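Local structure of eukaryotic peptide chain release factor GTP-binding subunit (1R5B) at residues Y115-F123 with L257-L266; K269-A279 with L289-I298. The protein is a translation release factor of the eRF3 type, a GTP-binding protein of the elongation factor Tu family with a P-loop G domain followed by beta-rich domains. All coordinates share one frame; numbering follows the deposited sequence.

Contact 1 of 2, residues Y115-F123 with L257-L266; sequences YFETEHRRF and LEYLDSMTHL
R121 and D261 bury more surface than any other residues here, and each works by gathering several partners on one group. The arm of R121 runs extended from CG to NE and carries its guanidinium past the last turn of helix 257-262. There it grips one carbonyl end-on: M263 O lies 2.7 Å from R121 NH1, near the guanidinium plane, and also receives NH2. R121 NH1 gives a second bond, 2.9 Å long, to L260 O, tilted 23° out of that carbonyl's plane. The flat group is thus held by carbonyls at the helix C-terminus and just beyond it, while D261 O covers one face and L266 CD1 lies 3.8 Å above the opposite one. E42, salt-bridged to R121 NE, fixes the other edge and probably steadies the charge.

D261 swings its CG anti to the backbone N (chi1 -172°), which brings the carboxylate back to the turn between the two strands. Its OD1 accepts the hydroxyl of T118 at 2.6 Å from OG1, on the anti side, and the amide of H120 at 3.0 Å from N, through the syn lone pair.

Behind these polar groups, F116 CE1 touches L257 CD2 at 3.5 Å, and F123 CZ meets L260 CB at 3.9 Å. A C-terminal helix of the G domain is thereby closed onto the beta hairpin at the margin of the central sheet, as in the elongation factor Tu family.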
loop_
_atom_site.group_PDB
_atom_site.type_symbol
_atom_site.label_atom_id
_atom_site.label_comp_id
_atom_site.label_asym_id
_atom_site.label_seq_id
_atom_site.Cartn_x
_atom_site.Cartn_y
_atom_site.Cartn_z
ATOM N N TYR A 115 1.417 -16.844 -3.769
ATOM C CA TYR A 115 1.315 -15.403 -3.938
ATOM C C TYR A 115 1.326 -15.024 -5.423
ATOM O O TYR A 115 1.693 -15.829 -6.274
ATOM C CB TYR A 115 2.472 -14.714 -3.203
ATOM C CG TYR A 115 3.841 -14.930 -3.832
ATOM C CD1 TYR A 115 4.277 -14.129 -4.884
ATOM C CD2 TYR A 115 4.705 -15.927 -3.366
ATOM C CE1 TYR A 115 5.532 -14.317 -5.467
ATOM C CE2 TYR A 115 5.969 -16.124 -3.944
ATOM C CZ TYR A 115 6.372 -15.317 -4.994
ATOM O OH TYR A 115 7.609 -15.491 -5.591
ATOM N N PHE A 116 0.940 -13.791 -5.723
ATOM C CA PHE A 116 1.025 -13.264 -7.076
ATOM C C PHE A 116 1.407 -11.789 -7.072
ATOM O O PHE A 116 1.315 -11.130 -6.053
ATOM C CB PHE A 116 -0.294 -13.465 -7.806
ATOM C CG PHE A 116 -1.445 -12.694 -7.225
ATOM C CD1 PHE A 116 -1.783 -11.445 -7.728
ATOM C CD2 PHE A 116 -2.197 -13.220 -6.194
ATOM C CE1 PHE A 116 -2.847 -10.732 -7.216
ATOM C CE2 PHE A 116 -3.267 -12.507 -5.667
ATOM C CZ PHE A 116 -3.593 -11.257 -6.184
ATOM N N GLU A 117 1.827 -11.268 -8.219
ATOM C CA GLU A 117 2.333 -9.900 -8.283
ATOM C C GLU A 117 1.659 -9.049 -9.332
ATOM O O GLU A 117 1.237 -9.529 -10.373
ATOM C CB GLU A 117 3.839 -9.879 -8.552
ATOM C CG GLU A 117 4.667 -10.674 -7.562
ATOM C CD GLU A 117 6.136 -10.287 -7.595
ATOM O OE1 GLU A 117 6.549 -9.610 -8.556
ATOM O OE2 GLU A 117 6.877 -10.652 -6.661
ATOM N N THR A 118 1.560 -7.772 -9.003
ATOM C CA THR A 118 1.246 -6.697 -9.926
ATOM C C THR A 118 2.485 -5.806 -9.968
ATOM O O THR A 118 3.505 -6.152 -9.368
ATOM C CB THR A 118 0.049 -5.911 -9.390
ATOM O OG1 THR A 118 0.332 -5.411 -8.061
ATOM C CG2 THR A 118 -1.162 -6.833 -9.236
ATOM N N GLU A 119 2.396 -4.654 -10.636
ATOM C CA GLU A 119 3.572 -3.808 -10.855
ATOM C C GLU A 119 4.183 -3.366 -9.527
ATOM O O GLU A 119 5.393 -3.433 -9.356
ATOM C CB GLU A 119 3.217 -2.589 -11.717
ATOM C CG GLU A 119 4.412 -1.797 -12.243
ATOM C CD GLU A 119 4.042 -0.430 -12.822
ATOM O OE1 GLU A 119 4.956 0.335 -13.224
ATOM O OE2 GLU A 119 2.833 -0.112 -12.888
ATOM N N HIS A 120 3.346 -2.949 -8.574
ATOM C CA HIS A 120 3.842 -2.390 -7.320
ATOM C C HIS A 120 3.729 -3.306 -6.104
ATOM O O HIS A 120 4.288 -2.982 -5.061
ATOM C CB HIS A 120 3.114 -1.082 -7.012
ATOM C CG HIS A 120 3.193 -0.072 -8.114
ATOM N ND1 HIS A 120 4.369 0.562 -8.462
ATOM C CD2 HIS A 120 2.239 0.430 -8.932
ATOM C CE1 HIS A 120 4.135 1.400 -9.457
ATOM N NE2 HIS A 120 2.849 1.344 -9.756
ATOM N N ARG A 121 3.013 -4.426 -6.209
ATOM C CA ARG A 121 2.690 -5.220 -5.016
ATOM C C ARG A 121 2.848 -6.727 -5.159
ATOM O O ARG A 121 2.676 -7.278 -6.245
ATOM C CB ARG A 121 1.254 -4.937 -4.582
ATOM C CG ARG A 121 1.063 -3.578 -3.960
ATOM C CD ARG A 121 -0.394 -3.205 -3.671
ATOM N NE ARG A 121 -0.460 -1.934 -2.973
ATOM C CZ ARG A 121 -1.563 -1.228 -2.763
ATOM N NH1 ARG A 121 -2.753 -1.652 -3.182
ATOM N NH2 ARG A 121 -1.462 -0.082 -2.112
ATOM N N ARG A 122 3.157 -7.387 -4.040
ATOM C CA ARG A 122 3.091 -8.849 -3.940
ATOM C C ARG A 122 1.982 -9.293 -2.998
ATOM O O ARG A 122 2.067 -9.044 -1.790
ATOM C CB ARG A 122 4.399 -9.427 -3.415
ATOM C CG ARG A 122 4.299 -10.932 -3.143
ATOM C CD ARG A 122 5.554 -11.567 -2.640
ATOM N NE ARG A 122 6.603 -11.523 -3.649
ATOM C CZ ARG A 122 7.754 -12.178 -3.549
ATOM N NH1 ARG A 122 8.013 -12.940 -2.482
ATOM N NH2 ARG A 122 8.656 -12.080 -4.519
ATOM N N PHE A 123 0.993 -10.005 -3.537
ATOM C CA PHE A 123 -0.173 -10.427 -2.768
ATOM C C PHE A 123 -0.063 -11.867 -2.301
ATOM O O PHE A 123 -0.100 -12.792 -3.103
ATOM C CB PHE A 123 -1.435 -10.271 -3.596
ATOM C CG PHE A 123 -1.675 -8.879 -4.057
ATOM C CD1 PHE A 123 -1.063 -8.404 -5.196
ATOM C CD2 PHE A 123 -2.510 -8.042 -3.358
ATOM C CE1 PHE A 123 -1.277 -7.132 -5.623
ATOM C CE2 PHE A 123 -2.728 -6.754 -3.787
ATOM C CZ PHE A 123 -2.106 -6.299 -4.923
ATOM N N LEU A 257 -6.914 -6.711 -11.186
ATOM C CA LEU A 257 -5.524 -6.554 -10.760
ATOM C C LEU A 257 -5.070 -5.095 -10.798
ATOM O O LEU A 257 -4.261 -4.676 -9.987
ATOM C CB LEU A 257 -4.577 -7.416 -11.596
ATOM C CG LEU A 257 -4.698 -8.937 -11.384
ATOM C CD1 LEU A 257 -3.654 -9.627 -12.209
ATOM C CD2 LEU A 257 -4.551 -9.340 -9.940
ATOM N N GLU A 258 -5.609 -4.331 -11.734
ATOM C CA GLU A 258 -5.274 -2.927 -11.854
ATOM C C GLU A 258 -5.768 -2.168 -10.621
ATOM O O GLU A 258 -5.087 -1.303 -10.098
ATOM C CB GLU A 258 -5.932 -2.377 -13.112
ATOM C CG GLU A 258 -5.697 -0.909 -13.394
ATOM C CD GLU A 258 -6.413 -0.455 -14.652
ATOM O OE1 GLU A 258 -6.794 -1.319 -15.481
ATOM O OE2 GLU A 258 -6.595 0.773 -14.804
ATOM N N TYR A 259 -6.969 -2.501 -10.177
ATOM C CA TYR A 259 -7.549 -1.928 -8.975
ATOM C C TYR A 259 -6.798 -2.383 -7.700
ATOM O O TYR A 259 -6.530 -1.573 -6.815
ATOM C CB TYR A 259 -9.033 -2.299 -8.878
ATOM C CG TYR A 259 -9.648 -1.759 -7.638
ATOM C CD1 TYR A 259 -10.023 -0.417 -7.561
ATOM C CD2 TYR A 259 -9.801 -2.556 -6.511
ATOM C CE1 TYR A 259 -10.562 0.106 -6.403
ATOM C CE2 TYR A 259 -10.335 -2.029 -5.337
ATOM C CZ TYR A 259 -10.702 -0.706 -5.294
ATOM O OH TYR A 259 -11.228 -0.184 -4.153
ATOM N N LEU A 260 -6.489 -3.673 -7.606
ATOM C CA LEU A 260 -5.741 -4.223 -6.471
ATOM C C LEU A 260 -4.360 -3.554 -6.335
ATOM O O LEU A 260 -3.858 -3.357 -5.233
ATOM C CB LEU A 260 -5.549 -5.728 -6.643
ATOM C CG LEU A 260 -6.391 -6.743 -5.850
ATOM C CD1 LEU A 260 -7.744 -6.220 -5.473
ATOM C CD2 LEU A 260 -6.496 -8.067 -6.636
ATOM N N ASP A 261 -3.776 -3.178 -7.470
ATOM C CA ASP A 261 -2.450 -2.597 -7.490
ATOM C C ASP A 261 -2.371 -1.210 -6.857
ATOM O O ASP A 261 -1.442 -0.932 -6.127
ATOM C CB ASP A 261 -1.920 -2.535 -8.927
ATOM C CG ASP A 261 -0.472 -2.117 -8.982
ATOM O OD1 ASP A 261 0.378 -2.875 -8.486
ATOM O OD2 ASP A 261 -0.087 -1.048 -9.492
ATOM N N SER A 262 -3.328 -0.345 -7.157
ATOM C CA SER A 262 -3.278 1.053 -6.705
ATOM C C SER A 262 -4.257 1.363 -5.553
ATOM O O SER A 262 -4.280 2.474 -5.045
ATOM C CB SER A 262 -3.554 1.985 -7.888
ATOM O OG SER A 262 -4.791 1.655 -8.491
ATOM N N MET A 263 -5.059 0.365 -5.181
ATOM C CA MET A 263 -5.909 0.363 -3.985
ATOM C C MET A 263 -5.200 0.965 -2.793
ATOM O O MET A 263 -4.101 0.592 -2.444
ATOM C CB MET A 263 -6.172 -1.085 -3.558
ATOM C CG MET A 263 -7.532 -1.496 -3.625
ATOM S SD MET A 263 -7.699 -3.123 -2.976
ATOM C CE MET A 263 -8.886 -2.667 -1.734
ATOM N N THR A 264 -5.910 1.783 -2.083
ATOM C CA THR A 264 -5.339 2.533 -1.005
ATOM C C THR A 264 -5.774 1.975 0.372
ATOM O O THR A 264 -5.013 2.019 1.330
ATOM C CB THR A 264 -5.761 3.966 -1.253
ATOM O OG1 THR A 264 -4.643 4.815 -1.073
ATOM C CG2 THR A 264 -6.793 4.424 -0.328
ATOM N N HIS A 265 -6.972 1.415 0.451
ATOM C CA HIS A 265 -7.478 0.886 1.711
ATOM C C HIS A 265 -6.965 -0.534 1.952
ATOM O O HIS A 265 -7.566 -1.476 1.490
ATOM C CB HIS A 265 -8.999 0.906 1.683
ATOM C CG HIS A 265 -9.642 0.739 3.018
ATOM N ND1 HIS A 265 -9.569 -0.431 3.747
ATOM C CD2 HIS A 265 -10.400 1.589 3.745
ATOM C CE1 HIS A 265 -10.256 -0.285 4.869
ATOM N NE2 HIS A 265 -10.766 0.932 4.891
ATOM N N LEU A 266 -5.824 -0.659 2.638
ATOM C CA LEU A 266 -5.309 -1.944 3.103
ATOM C C LEU A 266 -5.462 -2.013 4.637
ATOM O O LEU A 266 -4.880 -1.205 5.364
ATOM C CB LEU A 266 -3.833 -2.101 2.708
ATOM C CG LEU A 266 -3.431 -1.889 1.240
ATOM C CD1 LEU A 266 -1.981 -2.214 1.030
ATOM C CD2 LEU A 266 -4.224 -2.708 0.325
#

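Contact 2 of 2, residues K269-A279 with L289-I298; sequences KVNAPFIMPIA and LEGKIEAGSI
Main-chain bonds set the pairing of K269-A279 with L289-I298. I275 N donates to A295 O over 2.9 Å, from above the carbonyl plane, and I275 O takes the amide of E294 at 2.8 Å from its N, with a weaker bond from A295 N. Two residues, E294 and A295, thus face I275, a classic beta bulge in an antiparallel pairing. On one side of it G296 N reaches K269 O at 2.7 Å; on the other A279 N reaches E290 O, in the carbonyl plane. Lacking side chains, two glycines pass close to the opposite backbone in CA-H...O contacts: G296 CA comes 3.2 Å from V270 O, and G291 CA 3.6 Å from P277 O.

The A279-E290 bond lies within the hairpin of strands 275-283 and 287-292, while the bulge bonds and G296-K269 extend the pairing beyond the end of strand 287-292. The hairpin is part of the antiparallel beta domain that follows the G domain, probably the second-domain barrel of the elongation factor Tu family. M276 and I278 lean on L352 of the neighbouring strand 351-353.

Apolar packing centres on F274. With its CG anti to the backbone N (chi1 179°), the ring takes I298 CB over one face, 4.1 Å from the centroid and 26° off the normal, a CH-pi contact, while I293 CD1 comes to the edge. I278 CD1 meets L289 CD1 at 3.9 Å, and P277 CD rests against E294 CG.

Three waters add bridges: V270 O to S297 OG, A272 O to S297 N, and P277 O to K292 N.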
loop_
_atom_site.group_PDB
_atom_site.type_symbol
_atom_site.label_atom_id
_atom_site.label_comp_id
_atom_site.label_asym_id
_atom_site.label_seq_id
_atom_site.Cartn_x
_atom_site.Cartn_y
_atom_site.Cartn_z
ATOM N N LYS A 269 -2.583 -1.551 7.279
ATOM C CA LYS A 269 -2.030 -0.194 7.172
ATOM C C LYS A 269 -3.024 0.838 7.727
ATOM O O LYS A 269 -2.621 1.762 8.410
ATOM C CB LYS A 269 -1.704 0.134 5.709
ATOM C CG LYS A 269 -0.586 1.101 5.486
ATOM C CD LYS A 269 -0.450 1.482 3.998
ATOM C CE LYS A 269 0.339 0.469 3.182
ATOM N NZ LYS A 269 0.145 0.687 1.691
ATOM N N VAL A 270 -4.310 0.658 7.444
ATOM C CA VAL A 270 -5.350 1.548 7.976
ATOM C C VAL A 270 -5.407 1.493 9.507
ATOM O O VAL A 270 -5.666 2.505 10.167
ATOM C CB VAL A 270 -6.755 1.178 7.419
ATOM C CG1 VAL A 270 -7.885 1.954 8.150
ATOM C CG2 VAL A 270 -6.829 1.432 5.917
ATOM N N ASN A 271 -5.157 0.309 10.059
ATOM C CA ASN A 271 -5.320 0.042 11.486
ATOM C C ASN A 271 -4.019 0.231 12.247
ATOM O O ASN A 271 -3.981 0.087 13.466
ATOM C CB ASN A 271 -5.863 -1.372 11.690
ATOM C CG ASN A 271 -7.331 -1.488 11.277
ATOM O OD1 ASN A 271 -7.699 -2.341 10.496
ATOM N ND2 ASN A 271 -8.169 -0.616 11.816
ATOM N N ALA A 272 -2.956 0.545 11.511
ATOM C CA ALA A 272 -1.678 0.866 12.093
ATOM C C ALA A 272 -1.732 2.265 12.702
ATOM O O ALA A 272 -2.609 3.065 12.367
ATOM C CB ALA A 272 -0.598 0.825 11.013
ATOM N N PRO A 273 -0.770 2.589 13.551
ATOM C CA PRO A 273 -0.666 3.961 14.087
ATOM C C PRO A 273 -0.562 5.002 12.977
ATOM O O PRO A 273 0.099 4.753 11.979
ATOM C CB PRO A 273 0.638 3.932 14.889
ATOM C CG PRO A 273 0.891 2.470 15.188
ATOM C CD PRO A 273 0.305 1.702 14.040
ATOM N N PHE A 274 -1.203 6.146 13.154
ATOM C CA PHE A 274 -1.163 7.246 12.192
ATOM C C PHE A 274 0.283 7.703 11.968
ATOM O O PHE A 274 1.051 7.863 12.925
ATOM C CB PHE A 274 -2.027 8.402 12.720
ATOM C CG PHE A 274 -2.061 9.638 11.837
ATOM C CD1 PHE A 274 -2.647 9.606 10.582
ATOM C CD2 PHE A 274 -1.556 10.848 12.297
ATOM C CE1 PHE A 274 -2.697 10.757 9.775
ATOM C CE2 PHE A 274 -1.614 12.006 11.498
ATOM C CZ PHE A 274 -2.176 11.954 10.241
ATOM N N ILE A 275 0.641 7.882 10.701
ATOM C CA ILE A 275 1.920 8.445 10.294
ATOM C C ILE A 275 1.703 9.334 9.070
ATOM O O ILE A 275 1.163 8.875 8.082
ATOM C CB ILE A 275 2.903 7.335 9.922
ATOM C CG1 ILE A 275 3.116 6.381 11.116
ATOM C CG2 ILE A 275 4.230 7.964 9.445
ATOM C CD1 ILE A 275 3.955 5.156 10.810
ATOM N N MET A 276 2.120 10.597 9.142
ATOM C CA MET A 276 2.024 11.536 8.018
ATOM C C MET A 276 3.203 12.497 8.070
ATOM O O MET A 276 3.188 13.428 8.865
ATOM C CB MET A 276 0.722 12.359 8.043
ATOM C CG MET A 276 0.599 13.311 6.841
ATOM S SD MET A 276 -0.579 14.652 6.957
ATOM C CE MET A 276 0.316 15.793 7.679
ATOM N N PRO A 277 4.213 12.277 7.235
ATOM C CA PRO A 277 5.283 13.263 7.057
ATOM C C PRO A 277 4.725 14.596 6.571
ATOM O O PRO A 277 3.827 14.611 5.735
ATOM C CB PRO A 277 6.172 12.630 5.984
ATOM C CG PRO A 277 5.849 11.159 6.022
ATOM C CD PRO A 277 4.423 11.070 6.416
ATOM N N ILE A 278 5.251 15.696 7.096
ATOM C CA ILE A 278 4.756 17.033 6.769
ATOM C C ILE A 278 5.464 17.529 5.527
ATOM O O ILE A 278 6.658 17.735 5.556
ATOM C CB ILE A 278 5.005 17.994 7.941
ATOM C CG1 ILE A 278 4.225 17.519 9.179
ATOM C CG2 ILE A 278 4.632 19.416 7.552
ATOM C CD1 ILE A 278 4.550 18.277 10.456
ATOM N N ALA A 279 4.732 17.683 4.428
ATOM C CA ALA A 279 5.293 18.226 3.195
ATOM C C ALA A 279 5.265 19.749 3.162
ATOM O O ALA A 279 6.152 20.356 2.591
ATOM C CB ALA A 279 4.568 17.662 1.993
ATOM N N LEU A 289 -0.886 21.937 7.999
ATOM C CA LEU A 289 0.164 20.966 7.731
ATOM C C LEU A 289 -0.317 20.016 6.639
ATOM O O LEU A 289 -1.286 19.283 6.835
ATOM C CB LEU A 289 0.516 20.196 9.001
ATOM C CG LEU A 289 0.965 21.048 10.184
ATOM C CD1 LEU A 289 1.222 20.178 11.390
ATOM C CD2 LEU A 289 2.212 21.852 9.834
ATOM N N GLU A 290 0.356 20.052 5.490
ATOM C CA GLU A 290 0.000 19.228 4.341
ATOM C C GLU A 290 0.936 18.040 4.243
ATOM O O GLU A 290 2.106 18.145 4.580
ATOM C CB GLU A 290 0.008 20.056 3.039
ATOM C CG GLU A 290 1.068 19.688 1.995
ATOM C CD GLU A 290 0.534 18.805 0.865
ATOM O OE1 GLU A 290 0.329 19.353 -0.259
ATOM O OE2 GLU A 290 0.327 17.577 1.081
ATOM N N GLY A 291 0.401 16.911 3.784
ATOM C CA GLY A 291 1.184 15.705 3.596
ATOM C C GLY A 291 0.351 14.520 3.153
ATOM O O GLY A 291 -0.871 14.613 3.034
ATOM N N LYS A 292 1.029 13.404 2.900
ATOM C CA LYS A 292 0.380 12.155 2.492
ATOM C C LYS A 292 0.417 11.214 3.682
ATOM O O LYS A 292 1.476 10.959 4.226
ATOM C CB LYS A 292 1.125 11.525 1.302
ATOM C CG LYS A 292 0.439 10.306 0.611
ATOM C CD LYS A 292 1.484 9.392 -0.091
ATOM C CE LYS A 292 0.842 8.358 -1.025
ATOM N NZ LYS A 292 1.740 7.207 -1.477
ATOM N N ILE A 293 -0.735 10.694 4.078
ATOM C CA ILE A 293 -0.800 9.753 5.188
ATOM C C ILE A 293 -0.142 8.435 4.764
ATOM O O ILE A 293 -0.537 7.843 3.777
ATOM C CB ILE A 293 -2.241 9.531 5.624
ATOM C CG1 ILE A 293 -2.877 10.869 5.992
ATOM C CG2 ILE A 293 -2.276 8.588 6.812
ATOM C CD1 ILE A 293 -4.369 10.791 6.288
ATOM N N GLU A 294 0.900 8.023 5.480
ATOM C CA GLU A 294 1.621 6.784 5.157
ATOM C C GLU A 294 1.055 5.570 5.867
ATOM O O GLU A 294 1.160 4.454 5.365
ATOM C CB GLU A 294 3.099 6.920 5.487
ATOM C CG GLU A 294 3.799 7.979 4.648
ATOM C CD GLU A 294 3.752 7.702 3.154
ATOM O OE1 GLU A 294 3.694 6.522 2.720
ATOM O OE2 GLU A 294 3.794 8.696 2.412
ATOM N N ALA A 295 0.436 5.796 7.012
ATOM C CA ALA A 295 -0.166 4.725 7.765
ATOM C C ALA A 295 -1.285 5.276 8.610
ATOM O O ALA A 295 -1.253 6.429 9.022
ATOM C CB ALA A 295 0.897 4.078 8.675
ATOM N N GLY A 296 -2.257 4.424 8.891
ATOM C CA GLY A 296 -3.276 4.678 9.892
ATOM C C GLY A 296 -4.362 5.586 9.383
ATOM O O GLY A 296 -4.566 5.716 8.180
ATOM N N SER A 297 -5.081 6.207 10.302
ATOM C CA SER A 297 -6.186 7.094 9.933
ATOM C C SER A 297 -6.281 8.281 10.886
ATOM O O SER A 297 -5.675 8.287 11.947
ATOM C CB SER A 297 -7.490 6.312 9.944
ATOM O OG SER A 297 -7.874 6.046 11.272
ATOM N N ILE A 298 -7.072 9.275 10.511
ATOM C CA ILE A 298 -7.228 10.484 11.318
ATOM C C ILE A 298 -8.675 10.998 11.211
ATOM O O ILE A 298 -9.253 11.031 10.126
ATOM C CB ILE A 298 -6.164 11.544 10.878
ATOM C CG1 ILE A 298 -6.102 12.722 11.834
ATOM C CG2 ILE A 298 -6.450 12.076 9.480
ATOM C CD1 ILE A 298 -5.349 12.456 13.062
HETATM O O HOH W 1 -6.803 3.880 12.197
HETATM O O HOH W 2 -4.395 5.047 13.082
HETATM O O HOH W 3 4.080 13.365 3.235
#

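Contact 1 and contact 2 illustrate how a multidomain GTP-binding translation factor passes from one fold to the next: contact 1 packs within the GTP-binding domain and contact 2 within the beta-rich domain that follows it. They come in series along the chain, with centres about 20 Å apart. Helix 256-262, which supplies one side of contact 1, leads through a short turn into helix 267-270, whose last residues open the first segment of contact 2, so the two meet at this junction. E42 serves both, pairing with R121 of contact 1 and with K269 of contact 2; R121 NH2 and K269 NZ are 4.2 Å apart, and the shared carboxylate probably offsets their like charges.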